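Local atomic coordinates of leucine aminopeptidase (Parabacteroides distasonis, PDB entry 3TC8), a protein that probably acts as a zinc-dependent exopeptidase of family M28, removing residues from the N-terminus of peptides. Residues Pro42-Ala55 with Asp76-Ser88. Residues are numbered along the deposited sequence; the frame is centred on the assembly and turned at random. Where two conformers were deposited one is given.
Sequences PNTAAHKACGDYLA and DGTKLEARNIIGS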
ATOM      1  N   PRO A  42      -6.802 -14.060  -1.611  1.00  9.41           N
ATOM      2  CA  PRO A  42      -5.880 -15.166  -1.613  1.00 10.04           C
ATOM      3  C   PRO A  42      -6.600 -16.496  -1.838  1.00 10.79           C
ATOM      4  O   PRO A  42      -7.658 -16.724  -1.281  1.00 11.57           O
ATOM      5  CB  PRO A  42      -5.184 -15.064  -0.261  1.00 11.01           C
ATOM      6  CG  PRO A  42      -5.257 -13.611   0.066  1.00 11.34           C
ATOM      7  CD  PRO A  42      -6.575 -13.124  -0.496  1.00 10.04           C
ATOM      8  N   ASN A  43      -5.967 -17.335  -2.654  1.00 11.11           N
ATOM      9  CA  ASN A  43      -6.422 -18.672  -3.074  1.00 12.36           C
ATOM     10  C   ASN A  43      -7.319 -18.638  -4.282  1.00 13.30           C
ATOM     11  O   ASN A  43      -7.619 -19.681  -4.826  1.00 17.41           O
ATOM     12  CB  ASN A  43      -7.054 -19.493  -1.949  1.00 12.30           C
ATOM     13  CG  ASN A  43      -6.104 -19.765  -0.819  1.00 12.23           C
ATOM     14  OD1 ASN A  43      -4.917 -19.588  -0.948  1.00 13.91           O
ATOM     15  ND2 ASN A  43      -6.642 -20.219   0.300  1.00 14.76           N
ATOM     16  N   THR A  44      -7.734 -17.504  -4.790  1.00 11.25           N
ATOM     17  CA  THR A  44      -8.593 -17.423  -5.967  1.00 11.53           C
ATOM     18  C   THR A  44      -7.810 -17.266  -7.251  1.00 11.01           C
ATOM     19  O   THR A  44      -6.654 -16.819  -7.280  1.00 11.26           O
ATOM     20  CB  THR A  44      -9.594 -16.263  -5.870  1.00 11.74           C
ATOM     21  OG1 THR A  44      -8.905 -14.990  -5.940  1.00 11.37           O
ATOM     22  CG2 THR A  44     -10.470 -16.344  -4.635  1.00 13.44           C
ATOM     23  N   ALA A  45      -8.488 -17.588  -8.345  1.00 11.50           N
ATOM     24  CA  ALA A  45      -7.924 -17.368  -9.667  1.00 11.80           C
ATOM     25  C   ALA A  45      -7.570 -15.912  -9.927  1.00 10.41           C
ATOM     26  O   ALA A  45      -6.550 -15.629 -10.564  1.00 11.27           O
ATOM     27  CB  ALA A  45      -8.879 -17.898 -10.765  1.00 13.95           C
ATOM     28  N   ALA A  46      -8.409 -14.993  -9.484  1.00 10.46           N
ATOM     29  CA  ALA A  46      -8.154 -13.540  -9.691  1.00 10.32           C
ATOM     30  C   ALA A  46      -6.862 -13.129  -9.004  1.00  9.64           C
ATOM     31  O   ALA A  46      -6.079 -12.360  -9.570  1.00  9.28           O
ATOM     32  CB  ALA A  46      -9.290 -12.729  -9.185  1.00 11.51           C
ATOM     33  N   HIS A  47      -6.627 -13.640  -7.804  1.00  9.85           N
ATOM     34  CA  HIS A  47      -5.388 -13.353  -7.073  1.00  9.45           C
ATOM     35  C   HIS A  47      -4.164 -13.862  -7.818  1.00  9.61           C
ATOM     36  O   HIS A  47      -3.187 -13.141  -8.003  1.00  9.71           O
ATOM     37  CB  HIS A  47      -5.540 -13.962  -5.682  1.00 10.09           C
ATOM     38  CG  HIS A  47      -4.442 -13.673  -4.716  1.00  8.24           C
ATOM     39  ND1 HIS A  47      -3.335 -14.478  -4.594  1.00  8.96           N
ATOM     40  CD2 HIS A  47      -4.343 -12.694  -3.772  1.00  8.31           C
ATOM     41  CE1 HIS A  47      -2.609 -13.992  -3.589  1.00  8.93           C
ATOM     42  NE2 HIS A  47      -3.185 -12.914  -3.092  1.00  9.12           N
ATOM     43  N   LYS A  48      -4.232 -15.097  -8.302  1.00  9.73           N
ATOM     44  CA  LYS A  48      -3.090 -15.630  -8.992  0.50 10.57           C
ATOM     45  C   LYS A  48      -2.811 -14.862 -10.296  1.00 10.22           C
ATOM     46  O   LYS A  48      -1.657 -14.560 -10.630  1.00 10.58           O
ATOM     47  CB  LYS A  48      -3.274 -17.129  -9.153  0.50 11.37           C
ATOM     48  CG  LYS A  48      -3.237 -17.807  -7.773  0.50 12.43           C
ATOM     49  CD  LYS A  48      -3.535 -19.295  -7.812  0.50 14.72           C
ATOM     50  CE  LYS A  48      -3.839 -19.834  -6.404  0.50 15.22           C
ATOM     51  NZ  LYS A  48      -2.734 -19.612  -5.441  0.50 13.97           N
ATOM     52  N   ALA A  49      -3.870 -14.527 -11.030  1.00 10.06           N
ATOM     53  CA  ALA A  49      -3.720 -13.806 -12.289  1.00 10.40           C
ATOM     54  C   ALA A  49      -3.195 -12.391 -12.049  1.00  9.57           C
ATOM     55  O   ALA A  49      -2.268 -11.922 -12.760  1.00  9.80           O
ATOM     56  CB  ALA A  49      -5.044 -13.769 -13.045  1.00 11.16           C
ATOM     57  N   CYS A  50      -3.714 -11.695 -11.065  1.00  9.46           N
ATOM     58  CA  CYS A  50      -3.252 -10.352 -10.786  1.00  9.53           C
ATOM     59  C   CYS A  50      -1.823 -10.326 -10.277  1.00  8.81           C
ATOM     60  O   CYS A  50      -1.035  -9.496 -10.699  1.00  8.95           O
ATOM     61  CB  CYS A  50      -4.198  -9.681  -9.804  1.00  9.01           C
ATOM     62  SG  CYS A  50      -3.821  -7.922  -9.550  1.00 10.05           S
ATOM     63  N   GLY A  51      -1.451 -11.274  -9.447  1.00  9.38           N
ATOM     64  CA  GLY A  51      -0.086 -11.333  -8.988  1.00  9.24           C
ATOM     65  C   GLY A  51       0.891 -11.526 -10.111  1.00  8.93           C
ATOM     66  O   GLY A  51       1.952 -10.922 -10.169  1.00  9.37           O
ATOM     67  N   ASP A  52       0.532 -12.414 -11.038  1.00  8.74           N
ATOM     68  CA  ASP A  52       1.367 -12.603 -12.218  1.00  9.94           C
ATOM     69  C   ASP A  52       1.533 -11.323 -13.040  1.00  8.94           C
ATOM     70  O   ASP A  52       2.625 -10.997 -13.507  1.00 10.31           O
ATOM     71  CB  ASP A  52       0.808 -13.712 -13.126  1.00 10.76           C
ATOM     72  CG  ASP A  52       0.921 -15.116 -12.571  1.00 13.47           C
ATOM     73  OD1 ASP A  52       1.466 -15.326 -11.487  1.00 14.37           O
ATOM     74  OD2 ASP A  52       0.463 -16.025 -13.302  1.00 18.69           O
ATOM     75  N   TYR A  53       0.443 -10.582 -13.193  1.00  8.44           N
ATOM     76  CA  TYR A  53       0.450  -9.297 -13.874  1.00  9.38           C
ATOM     77  C   TYR A  53       1.338  -8.270 -13.165  1.00  8.75           C
ATOM     78  O   TYR A  53       2.157  -7.610 -13.805  1.00  9.55           O
ATOM     79  CB  TYR A  53      -0.996  -8.803 -13.980  1.00  9.09           C
ATOM     80  CG  TYR A  53      -1.098  -7.378 -14.479  1.00  8.28           C
ATOM     81  CD1 TYR A  53      -0.909  -7.044 -15.799  1.00  9.72           C
ATOM     82  CD2 TYR A  53      -1.320  -6.360 -13.593  1.00  9.43           C
ATOM     83  CE1 TYR A  53      -0.947  -5.739 -16.242  1.00  9.44           C
ATOM     84  CE2 TYR A  53      -1.352  -4.997 -14.010  1.00 10.99           C
ATOM     85  CZ  TYR A  53      -1.102  -4.719 -15.353  1.00  9.72           C
ATOM     86  OH  TYR A  53      -1.124  -3.429 -15.813  1.00 11.49           O
ATOM     87  N   LEU A  54       1.228  -8.170 -11.848  1.00  8.36           N
ATOM     88  CA  LEU A  54       2.037  -7.225 -11.105  1.00  8.52           C
ATOM     89  C   LEU A  54       3.519  -7.549 -11.214  1.00  8.82           C
ATOM     90  O   LEU A  54       4.355  -6.662 -11.400  1.00  8.66           O
ATOM     91  CB  LEU A  54       1.610  -7.213  -9.621  1.00  8.72           C
ATOM     92  CG  LEU A  54       0.209  -6.695  -9.357  1.00  8.46           C
ATOM     93  CD1 LEU A  54      -0.144  -6.850  -7.882  1.00 10.57           C
ATOM     94  CD2 LEU A  54       0.025  -5.248  -9.829  1.00  9.14           C
ATOM     95  N   ALA A  55       3.860  -8.829 -11.105  1.00  8.41           N
ATOM     96  CA  ALA A  55       5.246  -9.250 -11.233  1.00  9.58           C
ATOM     97  C   ALA A  55       5.817  -8.889 -12.603  1.00  9.82           C
ATOM     98  O   ALA A  55       6.955  -8.432 -12.736  1.00  9.71           O
ATOM     99  CB  ALA A  55       5.409 -10.724 -10.956  1.00 10.58           C
ATOM    100  N   ASP A  76      -9.236 -17.766  10.865  1.00 12.96           N
ATOM    101  CA  ASP A  76     -10.199 -18.894  10.894  1.00 14.69           C
ATOM    102  C   ASP A  76      -9.510 -20.200  10.575  1.00 14.87           C
ATOM    103  O   ASP A  76     -10.176 -21.220  10.408  1.00 17.60           O
ATOM    104  CB  ASP A  76     -11.374 -18.655   9.930  1.00 15.86           C
ATOM    105  CG  ASP A  76     -10.988 -18.615   8.479  1.00 16.64           C
ATOM    106  OD1 ASP A  76      -9.774 -18.672   8.162  1.00 15.63           O
ATOM    107  OD2 ASP A  76     -11.936 -18.602   7.638  1.00 20.46           O
ATOM    108  N   GLY A  77      -8.186 -20.207  10.476  1.00 14.27           N
ATOM    109  CA  GLY A  77      -7.440 -21.416  10.126  1.00 15.17           C
ATOM    110  C   GLY A  77      -7.225 -21.609   8.635  1.00 14.71           C
ATOM    111  O   GLY A  77      -6.498 -22.541   8.280  1.00 16.75           O
ATOM    112  N   THR A  78      -7.818 -20.809   7.761  1.00 15.20           N
ATOM    113  CA  THR A  78      -7.631 -21.000   6.309  1.00 15.51           C
ATOM    114  C   THR A  78      -6.132 -20.837   5.999  1.00 14.77           C
ATOM    115  O   THR A  78      -5.499 -19.863   6.426  1.00 14.48           O
ATOM    116  CB  THR A  78      -8.436 -19.952   5.483  1.00 16.69           C
ATOM    117  OG1 THR A  78      -9.802 -20.015   5.883  1.00 18.41           O
ATOM    118  CG2 THR A  78      -8.362 -20.221   3.960  1.00 18.26           C
ATOM    119  N   LYS A  79      -5.603 -21.755   5.214  1.00 13.71           N
ATOM    120  CA  LYS A  79      -4.264 -21.674   4.730  1.00 13.10           C
ATOM    121  C   LYS A  79      -4.310 -20.828   3.454  1.00 12.85           C
ATOM    122  O   LYS A  79      -4.970 -21.191   2.458  1.00 16.37           O
ATOM    123  CB  LYS A  79      -3.748 -23.080   4.474  1.00 14.26           C
ATOM    124  CG  LYS A  79      -3.643 -23.932   5.771  1.00 16.18           C
ATOM    125  CD  LYS A  79      -2.669 -23.380   6.757  1.00 17.33           C
ATOM    126  CE  LYS A  79      -2.704 -24.160   8.061  1.00 20.94           C
ATOM    127  NZ  LYS A  79      -1.707 -23.626   9.025  1.00 23.85           N
ATOM    128  N   LEU A  80      -3.597 -19.725   3.465  1.00 11.76           N
ATOM    129  CA  LEU A  80      -3.546 -18.774   2.355  1.00 11.19           C
ATOM    130  C   LEU A  80      -2.282 -18.966   1.566  1.00 11.53           C
ATOM    131  O   LEU A  80      -1.171 -18.930   2.119  1.00 11.79           O
ATOM    132  CB  LEU A  80      -3.589 -17.344   2.887  1.00 11.13           C
ATOM    133  CG  LEU A  80      -4.758 -16.990   3.791  1.00 12.61           C
ATOM    134  CD1 LEU A  80      -4.657 -15.518   4.238  1.00 13.60           C
ATOM    135  CD2 LEU A  80      -6.112 -17.311   3.140  1.00 14.17           C
ATOM    136  N   GLU A  81      -2.445 -19.151   0.255  1.00 11.50           N
ATOM    137  CA  GLU A  81      -1.336 -19.255  -0.691  0.50 11.61           C
ATOM    138  C   GLU A  81      -0.875 -17.842  -1.023  1.00 11.11           C
ATOM    139  O   GLU A  81      -1.336 -17.227  -2.000  1.00 11.95           O
ATOM    140  CB  GLU A  81      -1.842 -19.989  -1.939  0.50 12.51           C
ATOM    141  CG  GLU A  81      -2.358 -21.368  -1.580  0.50 13.59           C
ATOM    142  CD  GLU A  81      -2.909 -22.166  -2.742  0.50 17.66           C
ATOM    143  OE1 GLU A  81      -3.623 -21.548  -3.604  0.50 17.62           O
ATOM    144  OE2 GLU A  81      -2.667 -23.439  -2.717  0.50 19.06           O
ATOM    145  N   ALA A  82      -0.057 -17.272  -0.154  1.00 10.72           N
ATOM    146  CA  ALA A  82       0.329 -15.864  -0.217  1.00 10.07           C
ATOM    147  C   ALA A  82       1.565 -15.673  -1.089  1.00  9.63           C
ATOM    148  O   ALA A  82       2.415 -16.568  -1.233  1.00 10.87           O
ATOM    149  CB  ALA A  82       0.578 -15.347   1.187  1.00 11.84           C
ATOM    150  N   ARG A  83       1.662 -14.474  -1.648  1.00  8.92           N
ATOM    151  CA  ARG A  83       2.758 -14.112  -2.521  1.00  9.15           C
ATOM    152  C   ARG A  83       3.055 -12.627  -2.343  1.00  8.73           C
ATOM    153  O   ARG A  83       2.286 -11.771  -2.764  1.00  9.05           O
ATOM    154  CB  ARG A  83       2.402 -14.423  -3.976  1.00  9.90           C
ATOM    155  CG  ARG A  83       3.442 -13.963  -4.942  1.00 11.49           C
ATOM    156  CD  ARG A  83       3.366 -14.508  -6.328  1.00 14.03           C
ATOM    157  NE  ARG A  83       2.008 -14.429  -6.891  1.00 12.35           N
ATOM    158  CZ  ARG A  83       1.715 -14.567  -8.182  1.00 11.83           C
ATOM    159  NH1 ARG A  83       2.650 -14.448  -9.094  1.00 12.28           N
ATOM    160  NH2 ARG A  83       0.471 -14.730  -8.529  1.00 11.68           N
ATOM    161  N   ASN A  84       4.159 -12.324  -1.665  1.00  8.96           N
ATOM    162  CA  ASN A  84       4.681 -10.958  -1.625  1.00  8.84           C
ATOM    163  C   ASN A  84       5.528 -10.740  -2.871  1.00  8.72           C
ATOM    164  O   ASN A  84       6.272 -11.620  -3.274  1.00 10.73           O
ATOM    165  CB  ASN A  84       5.530 -10.715  -0.378  1.00  9.12           C
ATOM    166  CG  ASN A  84       4.784 -10.879   0.920  1.00  8.31           C
ATOM    167  OD1 ASN A  84       3.641 -10.441   1.061  1.00  8.53           O
ATOM    168  ND2 ASN A  84       5.467 -11.449   1.924  1.00  9.33           N
ATOM    169  N   ILE A  85       5.371  -9.587  -3.505  1.00  8.59           N
ATOM    170  CA  ILE A  85       6.050  -9.288  -4.754  1.00  9.27           C
ATOM    171  C   ILE A  85       6.977  -8.118  -4.546  1.00  8.41           C
ATOM    172  O   ILE A  85       6.543  -7.044  -4.172  1.00  9.36           O
ATOM    173  CB  ILE A  85       5.040  -9.044  -5.881  1.00  8.87           C
ATOM    174  CG1 ILE A  85       4.059 -10.212  -6.036  1.00 11.02           C
ATOM    175  CG2 ILE A  85       5.733  -8.702  -7.196  1.00 12.00           C
ATOM    176  CD1 ILE A  85       2.847  -9.935  -6.873  1.00 14.35           C
ATOM    177  N   ILE A  86       8.264  -8.349  -4.798  1.00  9.22           N
ATOM    178  CA  ILE A  86       9.295  -7.369  -4.539  1.00  8.78           C
ATOM    179  C   ILE A  86      10.008  -7.001  -5.842  1.00  9.23           C
ATOM    180  O   ILE A  86      10.443  -7.880  -6.537  1.00 10.35           O
ATOM    181  CB  ILE A  86      10.361  -7.891  -3.539  1.00 10.94           C
ATOM    182  CG1 ILE A  86       9.730  -8.289  -2.204  1.00 11.94           C
ATOM    183  CG2 ILE A  86      11.473  -6.837  -3.341  1.00 12.27           C
ATOM    184  CD1 ILE A  86       9.482  -9.710  -1.965  1.00 16.20           C
ATOM    185  N   GLY A  87      10.063  -5.713  -6.147  1.00  8.60           N
ATOM    186  CA  GLY A  87      10.853  -5.224  -7.277  1.00  9.06           C
ATOM    187  C   GLY A  87      11.922  -4.308  -6.804  1.00  8.94           C
ATOM    188  O   GLY A  87      11.669  -3.264  -6.225  1.00 10.05           O
ATOM    189  N   SER A  88      13.160  -4.666  -7.075  1.00  9.73           N
ATOM    190  CA  SER A  88      14.310  -3.898  -6.579  0.60  9.77           C
ATOM    191  C   SER A  88      15.035  -3.218  -7.740  1.00 10.36           C
ATOM    192  O   SER A  88      15.446  -3.876  -8.727  1.00 11.50           O
ATOM    193  CB  SER A  88      15.303  -4.796  -5.844  0.60  9.73           C
ATOM    194  OG  SER A  88      14.678  -5.451  -4.755  0.60  9.69           O
TER
HETATM  195  O   HOH W   1      -3.351 -17.248  -3.890  1.00 12.52           O
HETATM  196  O   HOH W   2      -6.019 -22.092  -4.689  1.00 29.26           O
HETATM  197  O   HOH W   3      -0.138 -17.556  -4.665  1.00 19.73           O
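Ile-85 packs against Gly-51, Leu-54 and Ala-55 of helix 45-60, its CD1 lying 3.6 Å from Gly-51 O and reaching Leu-54 CB, while CG2 meets Ala-55. Nearer the helix start, Pro-42 CB touches Leu-80 CD2. Gly-51 also makes room for Arg-83: its CA rests over one face of the guanidinium, 3.5 Å from Arg-83 NH2. In the plane of that group, Arg-83 NH2 donates to Lys-48 O, which already accepts the helical bond from Asp-52 N, and Arg-83 NH1 forms a salt bridge with Asp-52 OD1 (2.8 Å), the carboxylate standing 78° to the guanidinium. Gln-67 of the neighbouring strand takes a further bond from Arg-83 NH1, which probably helps to fix the rotation of the group. Asn-43 bonds the strand like a backbone: OD1 accepts from Glu-81 N and ND2 donates to Lys-79 O, both nearly straight at 169°. At the outer edge Lys-48 NZ meets Glu-81 OE1 from above the carboxylate plane (2.8 Å), and a water joins Lys-48 NZ, Asn-43 N and Glu-81 O. The side chain of Pro-42 is about 11 Å from the bound zinc ion. The axes of the two short segments lie 10° apart, the helix flanking the mixed sheet of the α/β zinc-exopeptidase fold of family M28.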